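Local coordinates for protein lysyl oxidase (PDB 1W7C) that probably oxidises primary amines, the side-chain amines of lysines among them, as a copper- and topaquinone-dependent amine oxidase, at residues 422-430 and 441-449; 23-33 and 385-393. All coordinates share one frame; numbering follows the deposited sequence.

Both contacts involve neighbouring strands, 391-405 and 418-433, of the copper amine oxidase enzyme domain. Contact 1 (422-430 with 441-449) is a buried antiparallel hairpin pairing inside that domain; contact 2 (23-33 with 385-393) packs a helix of the N2 family region onto a second hairpin. Their centres are 33 Å apart and their nearest atoms about 13 Å, so they do not touch. Contact 1 lies nearer the chemistry: the residue modified to topaquinone, Tyr438, falls between its segments, and the side chain of Asn441 is about 13 Å from the bound copper. Contact 2 lies away from the annotated catalytic residues, beside a glycan.

Contact 1. Residues 422-430 and 441-449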
loop_
_atom_site.group_PDB
_atom_site.type_symbol
_atom_site.label_atom_id
_atom_site.label_comp_id
_atom_site.label_asym_id
_atom_site.label_seq_id
_atom_site.Cartn_x
_atom_site.Cartn_y
_atom_site.Cartn_z
ATOM N N THR A 422 -11.835 -17.054 -4.484
ATOM C CA THR A 422 -10.630 -17.682 -3.983
ATOM C C THR A 422 -10.129 -16.906 -2.786
ATOM O O THR A 422 -10.009 -15.694 -2.844
ATOM C CB THR A 422 -9.553 -17.685 -5.074
ATOM O OG1 THR A 422 -9.999 -18.515 -6.157
ATOM C CG2 THR A 422 -8.260 -18.308 -4.534
ATOM N N GLN A 423 -9.880 -17.603 -1.697
ATOM C CA GLN A 423 -9.295 -17.022 -0.486
ATOM C C GLN A 423 -7.850 -16.599 -0.730
ATOM O O GLN A 423 -7.221 -16.975 -1.713
ATOM C CB GLN A 423 -9.381 -17.995 0.704
ATOM C CG GLN A 423 -10.758 -18.438 1.037
ATOM C CD GLN A 423 -10.737 -19.389 2.193
ATOM O OE1 GLN A 423 -10.587 -20.577 1.993
ATOM N NE2 GLN A 423 -10.850 -18.877 3.401
ATOM N N ASN A 424 -7.329 -15.831 0.208
ATOM C CA ASN A 424 -6.000 -15.217 0.081
ATOM C C ASN A 424 -5.130 -15.470 1.324
ATOM O O ASN A 424 -4.751 -14.555 2.016
ATOM C CB ASN A 424 -6.192 -13.710 -0.136
ATOM C CG ASN A 424 -4.994 -12.987 -0.683
ATOM O OD1 ASN A 424 -3.985 -13.568 -1.096
ATOM N ND2 ASN A 424 -5.132 -11.653 -0.751
ATOM N N PRO A 425 -4.778 -16.724 1.558
ATOM C CA PRO A 425 -3.753 -17.043 2.559
ATOM C C PRO A 425 -2.384 -16.683 2.025
ATOM O O PRO A 425 -2.110 -16.843 0.845
ATOM C CB PRO A 425 -3.867 -18.549 2.701
ATOM C CG PRO A 425 -4.264 -18.983 1.308
ATOM C CD PRO A 425 -5.259 -17.940 0.871
ATOM N N THR A 426 -1.534 -16.171 2.898
ATOM C CA THR A 426 -0.170 -15.760 2.524
ATOM C C THR A 426 0.827 -16.318 3.531
ATOM O O THR A 426 0.521 -16.450 4.724
ATOM C CB THR A 426 -0.002 -14.241 2.467
ATOM O OG1 THR A 426 -0.371 -13.684 3.733
ATOM C CG2 THR A 426 -0.865 -13.653 1.384
ATOM N N LEU A 427 2.004 -16.662 3.049
ATOM C CA LEU A 427 3.122 -16.956 3.953
ATOM C C LEU A 427 3.827 -15.647 4.291
ATOM O O LEU A 427 4.034 -14.818 3.433
ATOM C CB LEU A 427 4.141 -17.902 3.319
ATOM C CG LEU A 427 5.212 -18.419 4.255
ATOM C CD1 LEU A 427 4.588 -19.406 5.245
ATOM C CD2 LEU A 427 6.334 -19.078 3.513
ATOM N N ASN A 428 4.228 -15.514 5.548
ATOM C CA ASN A 428 4.810 -14.289 6.058
ATOM C C ASN A 428 6.031 -14.635 6.878
ATOM O O ASN A 428 5.950 -15.498 7.760
ATOM C CB ASN A 428 3.785 -13.570 6.940
ATOM C CG ASN A 428 2.601 -13.068 6.162
ATOM O OD1 ASN A 428 2.662 -11.945 5.629
ATOM N ND2 ASN A 428 1.582 -13.922 5.948
ATOM N N VAL A 429 7.123 -13.931 6.555
ATOM C CA VAL A 429 8.384 -14.034 7.297
ATOM C C VAL A 429 8.686 -12.629 7.829
ATOM O O VAL A 429 8.763 -11.653 7.055
ATOM C CB VAL A 429 9.528 -14.568 6.434
ATOM C CG1 VAL A 429 10.779 -14.754 7.263
ATOM C CG2 VAL A 429 9.136 -15.856 5.676
ATOM N N ARG A 430 8.772 -12.526 9.167
ATOM C CA ARG A 430 9.065 -11.242 9.801
ATOM C C ARG A 430 10.276 -11.300 10.731
ATOM O O ARG A 430 10.497 -12.314 11.411
ATOM C CB ARG A 430 7.866 -10.790 10.643
ATOM C CG ARG A 430 8.136 -9.684 11.630
ATOM C CD ARG A 430 6.883 -9.192 12.352
ATOM N NE ARG A 430 6.030 -8.434 11.441
ATOM C CZ ARG A 430 4.752 -8.625 11.237
ATOM N NH1 ARG A 430 4.087 -9.554 11.913
ATOM N NH2 ARG A 430 4.111 -7.886 10.359
ATOM N N ASN A 441 10.323 -2.993 11.311
ATOM C CA ASN A 441 9.523 -4.191 11.186
ATOM C C ASN A 441 9.568 -4.614 9.731
ATOM O O ASN A 441 9.044 -3.902 8.862
ATOM C CB ASN A 441 8.110 -3.847 11.660
ATOM C CG ASN A 441 7.199 -5.036 11.714
ATOM O OD1 ASN A 441 7.402 -6.033 10.997
ATOM N ND2 ASN A 441 6.190 -4.953 12.593
ATOM N N PHE A 442 10.211 -5.756 9.463
ATOM C CA PHE A 442 10.451 -6.242 8.098
ATOM C C PHE A 442 9.533 -7.413 7.829
ATOM O O PHE A 442 9.457 -8.341 8.644
ATOM C CB PHE A 442 11.896 -6.707 7.932
ATOM C CG PHE A 442 12.933 -5.627 8.187
ATOM C CD1 PHE A 442 13.629 -5.640 9.388
ATOM C CD2 PHE A 442 13.212 -4.635 7.273
ATOM C CE1 PHE A 442 14.580 -4.670 9.647
ATOM C CE2 PHE A 442 14.152 -3.691 7.537
ATOM C CZ PHE A 442 14.829 -3.702 8.729
ATOM N N LEU A 443 8.833 -7.383 6.698
ATOM C CA LEU A 443 7.901 -8.442 6.342
ATOM C C LEU A 443 8.122 -8.845 4.881
ATOM O O LEU A 443 8.278 -8.009 4.017
ATOM C CB LEU A 443 6.460 -7.977 6.569
ATOM C CG LEU A 443 5.389 -9.018 6.355
ATOM C CD1 LEU A 443 5.465 -10.125 7.386
ATOM C CD2 LEU A 443 4.024 -8.377 6.389
ATOM N N TYR A 444 8.077 -10.153 4.649
ATOM C CA TYR A 444 8.149 -10.783 3.348
ATOM C C TYR A 444 6.880 -11.651 3.251
ATOM O O TYR A 444 6.700 -12.568 4.046
ATOM C CB TYR A 444 9.441 -11.606 3.223
ATOM C CG TYR A 444 10.663 -10.780 3.374
ATOM C CD1 TYR A 444 11.160 -10.438 4.618
ATOM C CD2 TYR A 444 11.324 -10.277 2.258
ATOM C CE1 TYR A 444 12.260 -9.570 4.758
ATOM C CE2 TYR A 444 12.418 -9.435 2.393
ATOM C CZ TYR A 444 12.912 -9.118 3.626
ATOM O OH TYR A 444 14.019 -8.292 3.693
ATOM N N LYS A 445 6.029 -11.347 2.256
ATOM C CA LYS A 445 4.694 -11.920 2.148
ATOM C C LYS A 445 4.548 -12.575 0.777
ATOM O O LYS A 445 4.705 -11.914 -0.261
ATOM C CB LYS A 445 3.691 -10.781 2.321
ATOM C CG LYS A 445 2.238 -11.271 2.261
ATOM C CD LYS A 445 1.234 -10.104 2.275
ATOM C CE LYS A 445 1.168 -9.385 3.643
ATOM N NZ LYS A 445 0.676 -10.217 4.763
ATOM N N PHE A 446 4.287 -13.865 0.780
ATOM C CA PHE A 446 4.212 -14.691 -0.409
ATOM C C PHE A 446 2.754 -15.082 -0.709
ATOM O O PHE A 446 2.039 -15.448 0.207
ATOM C CB PHE A 446 5.025 -15.994 -0.231
ATOM C CG PHE A 446 6.517 -15.767 0.045
ATOM C CD1 PHE A 446 6.964 -15.419 1.315
ATOM C CD2 PHE A 446 7.448 -15.950 -0.942
ATOM C CE1 PHE A 446 8.305 -15.251 1.581
ATOM C CE2 PHE A 446 8.788 -15.754 -0.686
ATOM C CZ PHE A 446 9.208 -15.385 0.540
ATOM N N PHE A 447 2.371 -14.965 -1.978
ATOM C CA PHE A 447 0.982 -15.183 -2.418
ATOM C C PHE A 447 0.846 -16.440 -3.274
ATOM O O PHE A 447 1.825 -16.922 -3.884
ATOM C CB PHE A 447 0.525 -13.988 -3.229
ATOM C CG PHE A 447 0.403 -12.687 -2.441
ATOM C CD1 PHE A 447 -0.835 -12.238 -2.005
ATOM C CD2 PHE A 447 1.531 -11.920 -2.156
ATOM C CE1 PHE A 447 -0.944 -11.027 -1.336
ATOM C CE2 PHE A 447 1.421 -10.725 -1.496
ATOM C CZ PHE A 447 0.168 -10.278 -1.080
ATOM N N LEU A 448 -0.377 -16.937 -3.406
ATOM C CA LEU A 448 -0.626 -18.222 -4.082
ATOM C C LEU A 448 -0.276 -18.171 -5.608
ATOM O O LEU A 448 -0.061 -19.242 -6.183
ATOM C CB LEU A 448 -2.067 -18.638 -3.919
ATOM C CG LEU A 448 -2.462 -19.093 -2.532
ATOM C CD1 LEU A 448 -3.979 -19.379 -2.500
ATOM C CD2 LEU A 448 -1.717 -20.349 -2.070
ATOM N N ASP A 449 -0.280 -17.002 -6.236
ATOM C CA ASP A 449 -0.066 -16.917 -7.664
ATOM C C ASP A 449 1.415 -16.857 -8.059
ATOM O O ASP A 449 1.711 -16.889 -9.259
ATOM C CB ASP A 449 -0.725 -15.666 -8.232
ATOM C CG ASP A 449 -0.076 -14.400 -7.733
ATOM O OD1 ASP A 449 0.335 -13.541 -8.566
ATOM O OD2 ASP A 449 0.092 -14.264 -6.492
HETATM O O HOH W 1 -2.345 -15.760 -1.691
HETATM O O HOH W 2 4.779 -5.597 8.867
#
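Lys445 and Asn428 lie side by side on one face of an antiparallel hairpin, pointing the same way from a non-hydrogen-bonded pair. The lysine chain bends at its last two torsions (chi3 -70°, chi4 -64°), which folds NZ back to donate to Asn428 OD1 at 2.8 Å, tilted slightly from the carbonyl plane. Asn428 ND2 in turn donates to Thr426 OG1 at 3.0 Å, so both ends of the amide are held and its rotation is fixed. Farther along this face, Arg430 NE donates to Asn441 OD1 at 2.8 Å, on a lone pair in the carbonyl plane but somewhat out of the guanidinium plane; the two planes stand 83° apart. Leu443 CD1 stands over one guanidinium face, toward the NH2 rim. At the other end, Thr426 CG2 sits over one face of the Phe447 ring, toward its CD1-CE1 rim, a CH-pi contact. The reverse face carries the hydrogen-bonded pairs Leu427-Phe446 and Val429-Tyr444. Glu406 hydrogen-bonds Thr426 OG1 and forms a salt bridge with Lys445, which also reaches Asp407 of the second subunit. Strand 391-405 flanks 422-430 and strand 452-458 flanks 441-449, with Tyr494 of strand 488-498 touching Phe442 and Tyr444.

Contact 2. Residues 23-33 and 385-393; sequences SLAKEEVQEVL and DTFEYDEFY
Phe392 lies with one ring face under Lys26, whose CB stands 4.0 Å from the ring centroid and only 11° off its normal, a centred CH-pi contact. The backbone joins in: Lys26 CA is 3.6 Å from Phe392 CE2, and Leu24 O lies at the ring edge, in plane. One turn along the helix, Val29 divides its methyls between two rings. With CG1 anti to the backbone N (chi1 174°), that methyl presses on Phe387 CD2 at 3.4 Å, whereas CG2 approaches the edge of Phe392. Leu33 CD2 then reaches Phe387 CZ at 4.0 Å, the two side chains crossing at about a right angle.

Ahead of the helix the contact turns polar. Ser23 OG donates to Asp385 OD1 at 2.6 Å, on the syn side but 28° out of the carboxylate plane. Two waters link Leu24 O to the same carboxylate, one donating to OD1 at 2.8 Å and the other to OD2 at 2.6 Å. An alanine at Asp385 would remove the carboxylate and is likely to leave Ser23 OG without its acceptor and both waters without their second anchor.

Lys26 also touches a glycan N-acetylglucosamine and Ile736. Helix 26-39 thus meets the 385-393 hairpin through apolar contacts that rest on complementary shape, whereas the Ser23 end depends on the Asp385 carboxylate, whose negative charge the serine and the donating waters would probably help to stabilise.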
loop_
_atom_site.group_PDB
_atom_site.type_symbol
_atom_site.label_atom_id
_atom_site.label_comp_id
_atom_site.label_asym_id
_atom_site.label_seq_id
_atom_site.Cartn_x
_atom_site.Cartn_y
_atom_site.Cartn_z
ATOM N N SER A 23 24.830 -19.232 8.503
ATOM C CA SER A 23 25.831 -18.663 9.398
ATOM C C SER A 23 26.759 -19.740 9.915
ATOM O O SER A 23 26.443 -20.939 9.892
ATOM C CB SER A 23 25.167 -17.940 10.579
ATOM O OG SER A 23 24.534 -18.861 11.464
ATOM N N LEU A 24 27.929 -19.319 10.370
ATOM C CA LEU A 24 28.873 -20.259 10.952
ATOM C C LEU A 24 28.307 -20.931 12.196
ATOM O O LEU A 24 27.624 -20.322 13.016
ATOM C CB LEU A 24 30.173 -19.563 11.293
ATOM C CG LEU A 24 30.961 -18.987 10.116
ATOM C CD1 LEU A 24 32.161 -18.257 10.674
ATOM C CD2 LEU A 24 31.364 -20.084 9.124
ATOM N N ALA A 25 28.531 -22.234 12.300
ATOM C CA ALA A 25 28.251 -22.954 13.528
ATOM C C ALA A 25 29.205 -22.499 14.641
ATOM O O ALA A 25 30.294 -22.000 14.370
ATOM C CB ALA A 25 28.424 -24.434 13.271
ATOM N N LYS A 26 28.788 -22.659 15.884
ATOM C CA LYS A 26 29.636 -22.287 17.019
ATOM C C LYS A 26 31.032 -22.897 16.878
ATOM O O LYS A 26 32.038 -22.232 17.110
ATOM C CB LYS A 26 28.979 -22.709 18.327
ATOM C CG LYS A 26 29.733 -22.209 19.564
ATOM C CD LYS A 26 28.962 -22.422 20.856
ATOM C CE LYS A 26 29.405 -21.452 21.956
ATOM N NZ LYS A 26 30.805 -20.943 21.781
ATOM N N GLU A 27 31.070 -24.183 16.518
ATOM C CA GLU A 27 32.329 -24.908 16.357
ATOM C C GLU A 27 33.231 -24.292 15.259
ATOM O O GLU A 27 34.459 -24.269 15.390
ATOM C CB GLU A 27 32.066 -26.409 16.082
ATOM C CG GLU A 27 31.180 -26.720 14.865
ATOM C CD GLU A 27 29.711 -27.021 15.200
ATOM O OE1 GLU A 27 29.080 -27.799 14.439
ATOM O OE2 GLU A 27 29.172 -26.468 16.196
ATOM N N GLU A 28 32.613 -23.801 14.185
ATOM C CA GLU A 28 33.356 -23.165 13.116
ATOM C C GLU A 28 33.924 -21.828 13.583
ATOM O O GLU A 28 35.095 -21.527 13.348
ATOM C CB GLU A 28 32.468 -22.916 11.884
ATOM C CG GLU A 28 32.042 -24.164 11.161
ATOM C CD GLU A 28 31.093 -23.919 9.996
ATOM O OE1 GLU A 28 29.997 -23.365 10.207
ATOM O OE2 GLU A 28 31.455 -24.309 8.868
ATOM N N VAL A 29 33.115 -21.047 14.280
ATOM C CA VAL A 29 33.593 -19.800 14.848
ATOM C C VAL A 29 34.776 -20.087 15.794
ATOM O O VAL A 29 35.783 -19.390 15.766
ATOM C CB VAL A 29 32.464 -19.052 15.592
ATOM C CG1 VAL A 29 33.016 -17.817 16.301
ATOM C CG2 VAL A 29 31.379 -18.654 14.606
ATOM N N GLN A 30 34.645 -21.106 16.634
ATOM C CA GLN A 30 35.694 -21.426 17.595
ATOM C C GLN A 30 37.000 -21.796 16.914
ATOM O O GLN A 30 38.062 -21.316 17.313
ATOM C CB GLN A 30 35.258 -22.577 18.489
ATOM C CG GLN A 30 36.203 -22.835 19.653
ATOM C CD GLN A 30 36.235 -21.707 20.653
ATOM O OE1 GLN A 30 35.260 -21.477 21.346
ATOM N NE2 GLN A 30 37.379 -21.014 20.754
ATOM N N GLU A 31 36.921 -22.605 15.866
ATOM C CA GLU A 31 38.108 -23.002 15.095
ATOM C C GLU A 31 38.803 -21.778 14.492
ATOM O O GLU A 31 40.044 -21.674 14.497
ATOM C CB GLU A 31 37.713 -23.968 13.970
ATOM C CG GLU A 31 37.498 -25.392 14.421
ATOM C CD GLU A 31 37.671 -26.391 13.290
ATOM O OE1 GLU A 31 37.210 -26.116 12.165
ATOM O OE2 GLU A 31 38.289 -27.442 13.525
ATOM N N VAL A 32 38.014 -20.849 13.965
ATOM C CA VAL A 32 38.586 -19.664 13.349
ATOM C C VAL A 32 39.237 -18.774 14.415
ATOM O O VAL A 32 40.351 -18.276 14.237
ATOM C CB VAL A 32 37.528 -18.885 12.530
ATOM C CG1 VAL A 32 38.068 -17.561 12.050
ATOM C CG2 VAL A 32 37.052 -19.714 11.359
ATOM N N LEU A 33 38.543 -18.567 15.526
ATOM C CA LEU A 33 39.077 -17.702 16.579
ATOM C C LEU A 33 40.377 -18.298 17.123
ATOM O O LEU A 33 41.353 -17.592 17.377
ATOM C CB LEU A 33 38.023 -17.533 17.685
ATOM C CG LEU A 33 38.289 -16.533 18.806
ATOM C CD1 LEU A 33 38.452 -15.147 18.304
ATOM C CD2 LEU A 33 37.153 -16.584 19.792
ATOM N N ASP A 385 22.190 -16.767 14.939
ATOM C CA ASP A 385 23.364 -16.450 15.748
ATOM C C ASP A 385 24.263 -15.470 15.063
ATOM O O ASP A 385 24.166 -15.253 13.838
ATOM C CB ASP A 385 24.119 -17.743 16.115
ATOM C CG ASP A 385 24.317 -18.633 14.935
ATOM O OD1 ASP A 385 25.051 -18.238 13.984
ATOM O OD2 ASP A 385 23.751 -19.753 14.882
ATOM N N THR A 386 25.085 -14.806 15.875
ATOM C CA THR A 386 26.124 -13.909 15.404
ATOM C C THR A 386 27.348 -14.114 16.301
ATOM O O THR A 386 27.275 -14.745 17.356
ATOM C CB THR A 386 25.697 -12.426 15.494
ATOM O OG1 THR A 386 25.300 -12.152 16.844
ATOM C CG2 THR A 386 24.498 -12.117 14.585
ATOM N N PHE A 387 28.446 -13.499 15.906
ATOM C CA PHE A 387 29.669 -13.434 16.713
ATOM C C PHE A 387 30.195 -12.015 16.742
ATOM O O PHE A 387 30.377 -11.398 15.692
ATOM C CB PHE A 387 30.761 -14.377 16.162
ATOM C CG PHE A 387 32.061 -14.274 16.915
ATOM C CD1 PHE A 387 33.044 -13.398 16.520
ATOM C CD2 PHE A 387 32.242 -15.006 18.076
ATOM C CE1 PHE A 387 34.223 -13.291 17.251
ATOM C CE2 PHE A 387 33.404 -14.914 18.799
ATOM C CZ PHE A 387 34.389 -14.048 18.392
ATOM N N GLU A 388 30.424 -11.476 17.925
ATOM C CA GLU A 388 31.088 -10.155 18.026
ATOM C C GLU A 388 31.961 -10.123 19.262
ATOM O O GLU A 388 31.537 -10.535 20.327
ATOM C CB GLU A 388 30.097 -9.002 18.106
ATOM C CG GLU A 388 29.078 -8.975 16.995
ATOM C CD GLU A 388 28.308 -7.678 16.963
ATOM O OE1 GLU A 388 28.829 -6.671 16.364
ATOM O OE2 GLU A 388 27.167 -7.671 17.499
ATOM N N TYR A 389 33.177 -9.606 19.118
ATOM C CA TYR A 389 34.028 -9.261 20.265
ATOM C C TYR A 389 34.076 -10.392 21.276
ATOM O O TYR A 389 33.677 -10.237 22.454
ATOM C CB TYR A 389 33.506 -8.027 20.979
ATOM C CG TYR A 389 33.323 -6.788 20.158
ATOM C CD1 TYR A 389 34.412 -6.007 19.774
ATOM C CD2 TYR A 389 32.053 -6.345 19.831
ATOM C CE1 TYR A 389 34.226 -4.839 19.055
ATOM C CE2 TYR A 389 31.857 -5.194 19.117
ATOM C CZ TYR A 389 32.936 -4.442 18.726
ATOM O OH TYR A 389 32.715 -3.290 18.027
ATOM N N ASP A 390 34.535 -11.529 20.803
ATOM C CA ASP A 390 34.864 -12.674 21.647
ATOM C C ASP A 390 33.670 -13.526 22.111
ATOM O O ASP A 390 33.880 -14.511 22.791
ATOM C CB ASP A 390 35.705 -12.239 22.865
ATOM C CG ASP A 390 37.067 -11.636 22.473
ATOM O OD1 ASP A 390 37.636 -10.874 23.305
ATOM O OD2 ASP A 390 37.648 -11.883 21.379
ATOM N N GLU A 391 32.433 -13.172 21.730
ATOM C CA GLU A 391 31.261 -13.906 22.166
ATOM C C GLU A 391 30.348 -14.345 21.008
ATOM O O GLU A 391 30.101 -13.597 20.060
ATOM C CB GLU A 391 30.487 -13.089 23.199
ATOM C CG GLU A 391 31.305 -12.832 24.467
ATOM C CD GLU A 391 30.579 -11.954 25.455
ATOM O OE1 GLU A 391 30.350 -10.775 25.125
ATOM O OE2 GLU A 391 30.245 -12.447 26.554
ATOM N N PHE A 392 29.931 -15.610 21.072
ATOM C CA PHE A 392 28.913 -16.158 20.199
ATOM C C PHE A 392 27.557 -15.891 20.823
ATOM O O PHE A 392 27.327 -16.237 21.972
ATOM C CB PHE A 392 29.184 -17.658 20.009
ATOM C CG PHE A 392 28.251 -18.360 19.035
ATOM C CD1 PHE A 392 27.055 -18.928 19.469
ATOM C CD2 PHE A 392 28.603 -18.504 17.704
ATOM C CE1 PHE A 392 26.214 -19.621 18.578
ATOM C CE2 PHE A 392 27.775 -19.172 16.807
ATOM C CZ PHE A 392 26.581 -19.744 17.248
ATOM N N TYR A 393 26.661 -15.269 20.052
ATOM C CA TYR A 393 25.325 -14.883 20.512
ATOM C C TYR A 393 24.281 -15.796 19.841
ATOM O O TYR A 393 24.183 -15.834 18.607
ATOM C CB TYR A 393 25.012 -13.431 20.120
ATOM C CG TYR A 393 25.821 -12.346 20.805
ATOM C CD1 TYR A 393 27.158 -12.133 20.478
ATOM C CD2 TYR A 393 25.231 -11.498 21.730
ATOM C CE1 TYR A 393 27.881 -11.127 21.071
ATOM C CE2 TYR A 393 25.948 -10.495 22.330
ATOM C CZ TYR A 393 27.283 -10.322 22.011
ATOM O OH TYR A 393 28.018 -9.333 22.606
HETATM O O HOH W 3 21.911 -18.078 11.946
HETATM O O HOH W 4 25.024 -21.462 13.365
HETATM O O HOH W 5 27.726 -17.646 13.725
#